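Local coordinates for protein glycoside hydrolase family 81 (Clostridium thermocellum, PDB 6FOP) that hydrolyses beta-1,3-glucans such as laminarin and serves the cellulosome of its bacterium in breaking down these polysaccharides, at residues 416-421 with 489-494; 497-502 with 578-583; 468-473 with 525-530. One frame throughout, in Å; residues are numbered along the deposited sequence. Where two conformers were deposited one is given.

Interaction 1: residues 416-421 with 489-494; sequences HHFHYG and NNQASS. Unlike the reference sequence in segment 489-494: Ala492 (reference Glu).
His417 and Gln491 join the start of helix 416-433 to the short edge strand 490-491. Both lie in the C-terminal domain, of the six-hairpin clan, whose helices are expected to form an (alpha/alpha)6 barrel; strand 490-491 edges a small sheet beside them. One hydrogen bond carries the polar part of the contact. His417 NE2 donates to Gln491 OE1 at 2.9 Å, with an N-H...O angle of 166°. The acceptor lies at the ring edge, nearly in the imidazole plane, and the donor meets it almost straight down the C=O bond. Ring and amide are close to coplanar, 17° apart. Gln491 reaches this far because its chain is extended, with CG anti to the backbone N (chi1 178°). The other end of the amide is also held, since Gln491 NE2 bonds to Glu527 OE2. With both ends engaged, the rotation of the amide is fixed.

The remaining contacts are packing. The Phe418 ring lies against one face of the His417 ring, shifted toward its rim. The far end of the Phe418 ring meets Ser493 O and Gln491 OE1 obliquely, and Phe418 CZ is 4.0 Å from Gln491 CG. Ser493 is the N-cap of helix 494-511; its OG bonds to Glu496 N and to Ile576 O. Ala492, just before it, is an engineered residue. Phe418 CE1 stands 3.2 Å from Ser493 O and 3.7 Å from Gln491 OE1.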
loop_
_atom_site.group_PDB
_atom_site.type_symbol
_atom_site.label_atom_id
_atom_site.label_comp_id
_atom_site.label_asym_id
_atom_site.label_seq_id
_atom_site.Cartn_x
_atom_site.Cartn_y
_atom_site.Cartn_z
ATOM N N HIS A 416 -10.322 -4.407 -1.022
ATOM C CA HIS A 416 -11.305 -3.370 -1.327
ATOM C C HIS A 416 -10.724 -2.271 -2.215
ATOM O O HIS A 416 -11.451 -1.666 -3.015
ATOM C CB HIS A 416 -11.915 -2.753 -0.069
ATOM C CG HIS A 416 -12.882 -3.658 0.628
ATOM N ND1 HIS A 416 -13.765 -3.203 1.582
ATOM C CD2 HIS A 416 -13.095 -4.989 0.526
ATOM C CE1 HIS A 416 -14.506 -4.212 2.015
ATOM N NE2 HIS A 416 -14.111 -5.309 1.395
ATOM N N HIS A 417 -9.455 -1.948 -2.020
ATOM C CA HIS A 417 -8.806 -0.945 -2.872
ATOM C C HIS A 417 -8.789 -1.369 -4.345
ATOM O O HIS A 417 -9.072 -0.540 -5.225
ATOM C CB HIS A 417 -7.415 -0.534 -2.328
ATOM C CG HIS A 417 -6.396 -1.642 -2.263
ATOM N ND1 HIS A 417 -6.716 -2.965 -2.078
ATOM C CD2 HIS A 417 -5.053 -1.594 -2.350
ATOM C CE1 HIS A 417 -5.607 -3.684 -2.054
ATOM N NE2 HIS A 417 -4.583 -2.872 -2.216
ATOM N N PHE A 418 -8.505 -2.653 -4.608
ATOM C CA PHE A 418 -8.489 -3.144 -5.986
ATOM C C PHE A 418 -9.892 -3.013 -6.587
ATOM O O PHE A 418 -10.048 -2.566 -7.739
ATOM C CB PHE A 418 -8.108 -4.621 -6.044
ATOM C CG PHE A 418 -6.730 -4.960 -5.506
ATOM C CD1 PHE A 418 -5.700 -4.041 -5.454
ATOM C CD2 PHE A 418 -6.469 -6.270 -5.136
ATOM C CE1 PHE A 418 -4.430 -4.432 -5.055
ATOM C CE2 PHE A 418 -5.222 -6.646 -4.697
ATOM C CZ PHE A 418 -4.205 -5.722 -4.666
ATOM N N HIS A 419 -10.911 -3.465 -5.865
ATOM C CA HIS A 419 -12.257 -3.457 -6.423
ATOM C C HIS A 419 -12.741 -2.028 -6.606
ATOM O O HIS A 419 -13.239 -1.636 -7.676
ATOM C CB HIS A 419 -13.264 -4.143 -5.511
ATOM C CG HIS A 419 -13.150 -5.622 -5.366
ATOM N ND1 HIS A 419 -11.982 -6.330 -5.206
ATOM C CD2 HIS A 419 -14.147 -6.524 -5.248
ATOM C CE1 HIS A 419 -12.277 -7.608 -5.006
ATOM N NE2 HIS A 419 -13.578 -7.744 -5.026
ATOM N N TYR A 420 -12.666 -1.248 -5.538
ATOM C CA TYR A 420 -13.299 0.058 -5.540
ATOM C C TYR A 420 -12.525 1.085 -6.364
ATOM O O TYR A 420 -13.107 2.061 -6.805
ATOM C CB TYR A 420 -13.536 0.550 -4.128
ATOM C CG TYR A 420 -14.432 -0.327 -3.272
ATOM C CD1 TYR A 420 -15.134 -1.393 -3.775
ATOM C CD2 TYR A 420 -14.522 -0.087 -1.900
ATOM C CE1 TYR A 420 -15.917 -2.198 -2.974
ATOM C CE2 TYR A 420 -15.279 -0.880 -1.094
ATOM C CZ TYR A 420 -15.966 -1.951 -1.615
ATOM O OH TYR A 420 -16.728 -2.772 -0.840
ATOM N N GLY A 421 -11.238 0.885 -6.584
ATOM C CA GLY A 421 -10.466 1.789 -7.421
ATOM C C GLY A 421 -11.078 1.954 -8.812
ATOM O O GLY A 421 -11.081 3.050 -9.358
ATOM N N ASN A 489 0.997 -10.467 5.762
ATOM C CA ASN A 489 0.135 -9.889 4.723
ATOM C C ASN A 489 0.862 -9.973 3.386
ATOM O O ASN A 489 2.042 -10.313 3.334
ATOM C CB ASN A 489 -0.322 -8.485 5.124
ATOM C CG ASN A 489 -1.733 -8.178 4.635
ATOM O OD1 ASN A 489 -2.058 -8.425 3.464
ATOM N ND2 ASN A 489 -2.573 -7.638 5.487
ATOM N N ASN A 490 0.131 -9.665 2.303
ATOM C CA ASN A 490 0.676 -9.722 0.965
ATOM C C ASN A 490 0.044 -8.648 0.109
ATOM O O ASN A 490 -1.054 -8.202 0.372
ATOM C CB ASN A 490 0.458 -11.086 0.297
ATOM C CG ASN A 490 -0.972 -11.300 -0.094
ATOM O OD1 ASN A 490 -1.394 -10.865 -1.200
ATOM N ND2 ASN A 490 -1.746 -11.962 0.758
ATOM N N GLN A 491 0.760 -8.283 -0.951
ATOM C CA GLN A 491 0.135 -7.596 -2.079
ATOM C C GLN A 491 0.806 -8.128 -3.360
ATOM O O GLN A 491 2.039 -8.136 -3.457
ATOM C CB GLN A 491 0.202 -6.061 -2.018
ATOM C CG GLN A 491 -0.425 -5.406 -3.258
ATOM C CD GLN A 491 -0.651 -3.933 -3.086
ATOM O OE1 GLN A 491 -1.765 -3.513 -2.720
ATOM N NE2 GLN A 491 0.389 -3.130 -3.319
ATOM N N ALA A 492 -0.027 -8.523 -4.327
ATOM C CA ALA A 492 0.453 -8.917 -5.672
ATOM C C ALA A 492 0.403 -7.671 -6.582
ATOM O O ALA A 492 1.430 -7.047 -6.825
ATOM C CB ALA A 492 -0.333 -10.109 -6.184
ATOM N N SER A 493 -0.796 -7.254 -6.987
ATOM C CA SER A 493 -0.920 -6.154 -7.930
ATOM C C SER A 493 -0.791 -4.771 -7.285
ATOM O O SER A 493 -1.784 -4.166 -6.831
ATOM C CB SER A 493 -2.241 -6.224 -8.685
ATOM O OG SER A 493 -2.295 -5.137 -9.640
ATOM N N SER A 494 0.425 -4.223 -7.299
ATOM C CA SER A 494 0.613 -2.830 -6.894
ATOM C C SER A 494 -0.094 -1.854 -7.845
ATOM O O SER A 494 -0.497 -0.772 -7.449
ATOM C CB SER A 494 2.098 -2.457 -6.769
ATOM O OG SER A 494 2.758 -2.512 -8.022
#

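Interaction 2: residues 497-502 with 578-583; sequences AINAWQ and FLPITA
Asn499 and Pro580 make the first touch between helix 494-511 and the loop that follows helix 570-575. The proline ring presents CG squarely over one face of the Asn499 amide, with Pro580 CG 3.5 Å from Asn499 CG. The two side chains cross at about a right angle. Asn499 CB adds a further contact to the same proline carbon at 3.7 Å. Thr582 sits two residues on and meets both amides of the helix. Its methyl approaches the oxygen of the first, Thr582 CG2 to Asn499 OD1 at 3.6 Å. Its hydroxyl lies over the face of the second, Thr582 OG1 to Gln502 CD at 3.7 Å. No hydrogen bond crosses the contact, and the fit is one of shape.

The next shell sets these groups in place. Gln502 is bent at chi2 (90°), which folds its amide back along the helix. There Gln502 NE2 donates to Asn499 OD1 at 3.2 Å, from above the carbonyl plane. A longer, weak bond runs to Asn499 O. The two amides lie roughly parallel, and the loop packs on the same side of both. In the loop, the peptide before Pro580 is cis. Thr582 OG1 is bonded to Ala584 N, and Thr582 N to Ser585 OG.

Farther out, Ser495 OG bonds to Leu579 O, one residue before the proline. Tyr422 of helix 416-433 touches both Asn499 and Pro580, and His425 touches Gln502. This is loop-on-helix packing, in which a connecting loop with a cis-proline rests on a helix of an alpha/alpha six-hairpin barrel.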
loop_
_atom_site.group_PDB
_atom_site.type_symbol
_atom_site.label_atom_id
_atom_site.label_comp_id
_atom_site.label_asym_id
_atom_site.label_seq_id
_atom_site.Cartn_x
_atom_site.Cartn_y
_atom_site.Cartn_z
ATOM N N ALA A 497 -3.614 -1.161 -6.792
ATOM C CA ALA A 497 -3.626 -0.208 -5.678
ATOM C C ALA A 497 -3.471 1.213 -6.252
ATOM O O ALA A 497 -4.238 2.131 -5.940
ATOM C CB ALA A 497 -2.492 -0.524 -4.708
ATOM N N ILE A 498 -2.503 1.380 -7.144
ATOM C CA ILE A 498 -2.232 2.685 -7.753
ATOM C C ILE A 498 -3.402 3.193 -8.598
ATOM O O ILE A 498 -3.647 4.404 -8.643
ATOM C CB ILE A 498 -0.887 2.641 -8.512
ATOM C CG1 ILE A 498 0.279 2.610 -7.498
ATOM C CG2 ILE A 498 -0.738 3.779 -9.516
ATOM C CD1 ILE A 498 1.580 2.081 -8.081
ATOM N N ASN A 499 -4.154 2.279 -9.215
ATOM C CA ASN A 499 -5.367 2.669 -9.929
ATOM C C ASN A 499 -6.343 3.370 -8.994
ATOM O O ASN A 499 -6.976 4.377 -9.372
ATOM C CB ASN A 499 -6.024 1.435 -10.516
ATOM C CG ASN A 499 -7.251 1.745 -11.354
ATOM O OD1 ASN A 499 -7.214 2.596 -12.255
ATOM N ND2 ASN A 499 -8.331 1.036 -11.083
ATOM N N ALA A 500 -6.510 2.846 -7.772
ATOM C CA ALA A 500 -7.399 3.525 -6.822
ATOM C C ALA A 500 -6.864 4.907 -6.473
ATOM O O ALA A 500 -7.612 5.884 -6.377
ATOM C CB ALA A 500 -7.576 2.700 -5.568
ATOM N N TRP A 501 -5.560 5.011 -6.273
ATOM C CA TRP A 501 -4.983 6.263 -5.841
ATOM C C TRP A 501 -5.055 7.339 -6.902
ATOM O O TRP A 501 -5.438 8.491 -6.610
ATOM C CB TRP A 501 -3.558 6.073 -5.342
ATOM C CG TRP A 501 -3.367 5.013 -4.304
ATOM C CD1 TRP A 501 -2.217 4.340 -4.100
ATOM C CD2 TRP A 501 -4.327 4.454 -3.361
ATOM N NE1 TRP A 501 -2.353 3.455 -3.061
ATOM C CE2 TRP A 501 -3.635 3.482 -2.598
ATOM C CE3 TRP A 501 -5.679 4.673 -3.087
ATOM C CZ2 TRP A 501 -4.252 2.746 -1.583
ATOM C CZ3 TRP A 501 -6.292 3.937 -2.066
ATOM C CH2 TRP A 501 -5.575 2.994 -1.325
ATOM N N GLN A 502 -4.765 6.968 -8.149
ATOM C CA GLN A 502 -4.925 7.946 -9.254
ATOM C C GLN A 502 -6.363 8.399 -9.402
ATOM O O GLN A 502 -6.627 9.560 -9.680
ATOM C CB GLN A 502 -4.314 7.440 -10.563
ATOM C CG GLN A 502 -5.043 6.278 -11.240
ATOM C CD GLN A 502 -6.101 6.703 -12.221
ATOM O OE1 GLN A 502 -6.019 7.763 -12.836
ATOM N NE2 GLN A 502 -7.083 5.831 -12.404
ATOM N N PHE A 578 1.449 -4.336 -13.962
ATOM C CA PHE A 578 1.219 -3.252 -14.911
ATOM C C PHE A 578 -0.251 -2.859 -14.962
ATOM O O PHE A 578 -0.576 -1.658 -14.958
ATOM C CB PHE A 578 1.673 -3.635 -16.334
ATOM C CG PHE A 578 3.069 -4.233 -16.436
ATOM C CD1 PHE A 578 4.074 -3.961 -15.525
ATOM C CD2 PHE A 578 3.375 -5.067 -17.497
ATOM C CE1 PHE A 578 5.318 -4.548 -15.650
ATOM C CE2 PHE A 578 4.616 -5.666 -17.624
ATOM C CZ PHE A 578 5.607 -5.395 -16.695
ATOM N N LEU A 579 -1.144 -3.843 -15.048
ATOM C CA LEU A 579 -2.551 -3.528 -15.306
ATOM C C LEU A 579 -3.271 -3.087 -14.020
ATOM O O LEU A 579 -2.941 -3.552 -12.907
ATOM C CB LEU A 579 -3.234 -4.697 -16.008
ATOM C CG LEU A 579 -3.645 -5.900 -15.176
ATOM C CD1 LEU A 579 -4.994 -5.680 -14.472
ATOM C CD2 LEU A 579 -3.725 -7.127 -16.082
ATOM N N PRO A 580 -4.275 -2.220 -14.125
ATOM C CA PRO A 580 -4.699 -1.570 -15.362
ATOM C C PRO A 580 -3.739 -0.450 -15.750
ATOM O O PRO A 580 -3.304 0.332 -14.913
ATOM C CB PRO A 580 -6.068 -1.005 -15.002
ATOM C CG PRO A 580 -5.938 -0.687 -13.539
ATOM C CD PRO A 580 -5.042 -1.749 -12.962
ATOM N N ILE A 581 -3.451 -0.357 -17.039
ATOM C CA ILE A 581 -2.626 0.729 -17.540
ATOM C C ILE A 581 -3.535 1.931 -17.802
ATOM O O ILE A 581 -4.408 1.866 -18.656
ATOM C CB ILE A 581 -1.792 0.283 -18.767
ATOM C CG1 ILE A 581 -0.867 -0.900 -18.379
ATOM C CG2 ILE A 581 -0.950 1.428 -19.281
ATOM C CD1 ILE A 581 -0.060 -1.471 -19.531
ATOM N N THR A 582 -3.325 3.020 -17.053
ATOM C CA THR A 582 -4.087 4.260 -17.198
ATOM C C THR A 582 -3.092 5.370 -17.527
ATOM O O THR A 582 -1.878 5.154 -17.541
ATOM C CB THR A 582 -4.885 4.644 -15.932
ATOM O OG1 THR A 582 -4.026 5.240 -14.952
ATOM C CG2 THR A 582 -5.638 3.438 -15.340
ATOM N N ALA A 583 -3.590 6.583 -17.710
ATOM C CA ALA A 583 -2.682 7.709 -17.929
ATOM C C ALA A 583 -1.972 8.175 -16.660
ATOM O O ALA A 583 -1.289 9.197 -16.676
ATOM C CB ALA A 583 -3.433 8.861 -18.586
#

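Interaction 3: residues 468-473 with 525-530; sequences RNFDPY and TTEVEA. With CA (calcium ion), chain B.
Phe470 turns the edge of its ring to a carboxylate oxygen, while its own carbonyl holds a calcium ion. The contact joins the short hairpin strand 470-471 to helix 514-534 in the alpha/alpha barrel domain. Phe470 CD1 lies 3.5 Å from Glu527 OE1, near the ring plane. The positive rim of the phenyl group probably suits this oxygen. Ring and carboxylate planes are 54° apart, and the two side chains run alongside each other, pointing opposite ways. Phe470 reaches the helix with CG anti to its N (chi1 -168°). At the ring tip, Phe470 CZ meets Thr526 CG2 at 3.6 Å, again at the edge.

Glu527 is buried but well supplied with donors. OE1 bonds to Ser477 OG and Trp501 NE1, and the other oxygen is engaged as well. Thr526 OG1 bonds back to Tyr522 O in its own helix.

Behind the ring, calcium pins the backbone of the hairpin. Arg468 O, Phe470 O and Leu467 O bind it with four waters, giving seven ligands. Asp471 OD1 accepts from Tyr473 N in an Asx turn. The shorter of the two calcium bonds from 468-473 is that of Phe470 O, at 2.3 Å.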
loop_
_atom_site.group_PDB
_atom_site.type_symbol
_atom_site.label_atom_id
_atom_site.label_comp_id
_atom_site.label_asym_id
_atom_site.label_seq_id
_atom_site.Cartn_x
_atom_site.Cartn_y
_atom_site.Cartn_z
ATOM N N ARG A 468 -7.292 2.360 5.417
ATOM C CA ARG A 468 -7.382 0.908 5.480
ATOM C C ARG A 468 -6.293 0.176 4.721
ATOM O O ARG A 468 -5.392 -0.440 5.321
ATOM C CB ARG A 468 -8.759 0.383 5.059
ATOM C CG ARG A 468 -8.933 -1.109 5.294
ATOM C CD ARG A 468 -10.144 -1.701 4.603
ATOM N NE ARG A 468 -11.359 -0.985 4.962
ATOM C CZ ARG A 468 -12.060 -1.169 6.082
ATOM N NH1 ARG A 468 -11.696 -2.070 7.007
ATOM N NH2 ARG A 468 -13.123 -0.417 6.315
ATOM N N ASN A 469 -6.335 0.207 3.382
ATOM C CA ASN A 469 -5.414 -0.656 2.642
ATOM C C ASN A 469 -3.957 -0.193 2.626
ATOM O O ASN A 469 -3.044 -1.034 2.552
ATOM C CB ASN A 469 -5.924 -0.922 1.247
ATOM C CG ASN A 469 -7.191 -1.737 1.277
ATOM O OD1 ASN A 469 -8.287 -1.155 1.323
ATOM N ND2 ASN A 469 -7.078 -3.047 1.300
ATOM N N PHE A 470 -3.720 1.111 2.757
ATOM C CA PHE A 470 -2.373 1.643 2.656
ATOM C C PHE A 470 -1.636 1.468 3.974
ATOM O O PHE A 470 -2.216 1.779 5.028
ATOM C CB PHE A 470 -2.393 3.104 2.271
ATOM C CG PHE A 470 -1.045 3.638 1.879
ATOM C CD1 PHE A 470 -0.446 3.216 0.679
ATOM C CD2 PHE A 470 -0.397 4.581 2.634
ATOM C CE1 PHE A 470 0.789 3.710 0.294
ATOM C CE2 PHE A 470 0.831 5.084 2.235
ATOM C CZ PHE A 470 1.422 4.642 1.061
ATOM N N ASP A 471 -0.369 1.055 3.929
ATOM C CA ASP A 471 0.526 0.962 5.114
ATOM C C ASP A 471 1.472 2.172 5.004
ATOM O O ASP A 471 2.344 2.215 4.129
ATOM C CB ASP A 471 1.298 -0.336 5.048
ATOM C CG ASP A 471 2.263 -0.547 6.215
ATOM O OD1 ASP A 471 2.821 0.462 6.703
ATOM O OD2 ASP A 471 2.514 -1.743 6.527
ATOM N N PRO A 472 1.295 3.167 5.873
ATOM C CA PRO A 472 2.106 4.385 5.738
ATOM C C PRO A 472 3.612 4.194 5.852
ATOM O O PRO A 472 4.388 5.011 5.332
ATOM C CB PRO A 472 1.579 5.301 6.845
ATOM C CG PRO A 472 0.270 4.743 7.228
ATOM C CD PRO A 472 0.300 3.287 6.958
ATOM N N TYR A 473 4.029 3.162 6.579
ATOM C CA TYR A 473 5.447 2.979 6.851
ATOM C C TYR A 473 6.131 2.098 5.804
ATOM O O TYR A 473 7.236 2.410 5.356
ATOM C CB TYR A 473 5.743 2.540 8.303
ATOM C CG TYR A 473 7.055 3.055 8.841
ATOM C CD1 TYR A 473 8.227 2.309 8.702
ATOM C CD2 TYR A 473 7.107 4.246 9.537
ATOM C CE1 TYR A 473 9.417 2.776 9.199
ATOM C CE2 TYR A 473 8.314 4.713 10.045
ATOM C CZ TYR A 473 9.465 3.950 9.913
ATOM O OH TYR A 473 10.673 4.414 10.419
ATOM N N THR A 525 1.956 8.812 -4.943
ATOM C CA THR A 525 3.379 9.082 -5.002
ATOM C C THR A 525 4.159 8.100 -4.136
ATOM O O THR A 525 5.191 7.568 -4.536
ATOM C CB THR A 525 3.635 10.543 -4.601
ATOM O OG1 THR A 525 2.847 11.426 -5.446
ATOM C CG2 THR A 525 5.087 10.898 -4.755
ATOM N N THR A 526 3.632 7.848 -2.932
ATOM C CA THR A 526 4.349 6.963 -2.019
ATOM C C THR A 526 4.321 5.511 -2.536
ATOM O O THR A 526 5.365 4.853 -2.570
ATOM C CB THR A 526 3.766 7.047 -0.620
ATOM O OG1 THR A 526 3.768 8.403 -0.161
ATOM C CG2 THR A 526 4.617 6.204 0.335
ATOM N N GLU A 527 3.151 5.003 -2.963
ATOM C CA GLU A 527 3.110 3.647 -3.483
ATOM C C GLU A 527 4.041 3.452 -4.663
ATOM O O GLU A 527 4.735 2.432 -4.757
ATOM C CB GLU A 527 1.672 3.199 -3.775
ATOM C CG GLU A 527 1.565 1.692 -3.983
ATOM C CD GLU A 527 0.600 0.951 -3.067
ATOM O OE1 GLU A 527 -0.265 1.595 -2.414
ATOM O OE2 GLU A 527 0.743 -0.296 -2.969
ATOM N N VAL A 528 4.102 4.442 -5.543
ATOM C CA VAL A 528 5.005 4.347 -6.685
ATOM C C VAL A 528 6.463 4.210 -6.190
ATOM O O VAL A 528 7.235 3.395 -6.709
ATOM C CB VAL A 528 4.844 5.561 -7.615
ATOM C CG1 VAL A 528 6.008 5.651 -8.599
ATOM C CG2 VAL A 528 3.515 5.453 -8.389
ATOM N N GLU A 529 6.831 5.011 -5.195
ATOM C CA GLU A 529 8.206 4.940 -4.656
ATOM C C GLU A 529 8.494 3.550 -4.069
ATOM O O GLU A 529 9.575 2.968 -4.311
ATOM C CB GLU A 529 8.424 5.993 -3.580
ATOM C CG GLU A 529 8.459 7.404 -4.104
ATOM C CD GLU A 529 9.714 7.748 -4.887
ATOM O OE1 GLU A 529 10.798 7.163 -4.633
ATOM O OE2 GLU A 529 9.637 8.658 -5.720
ATOM N N ALA A 530 7.526 2.985 -3.335
ATOM C CA ALA A 530 7.693 1.637 -2.793
ATOM C C ALA A 530 7.786 0.582 -3.909
ATOM O O ALA A 530 8.617 -0.327 -3.863
ATOM C CB ALA A 530 6.566 1.308 -1.816
HETATM CA CA CA B . -3.578 0.705 6.580
HETATM O O HOH W 1 -2.511 -1.156 5.447
HETATM O O HOH W 2 -1.605 0.187 7.908
HETATM O O HOH W 3 -4.770 -0.604 8.170
HETATM O O HOH W 4 -3.702 2.403 8.256
#

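In the fold
A chain of polar groups ties the three contacts together. In interaction 1 the amide of Gln491 is held by His417, and its NE2 lies 2.9 Å from Glu527 OE2 of interaction 3. Glu527 OE1 is in turn 2.9 Å from Trp501 NE1 of the helix in interaction 2. Ala497 of that helix packs between them, its CB 3.6 Å from His417 CD2 and 3.7 Å from Glu527 OE2. The centres lie about 11 to 14 Å apart. The calcium of interaction 3 is about 9 Å from the side chain of His417. A bound methylpentanediol, probably from the crystallisation liquor, lies about 4 Å from the side chain of Ser493 and may mark a pocket beside interaction 1.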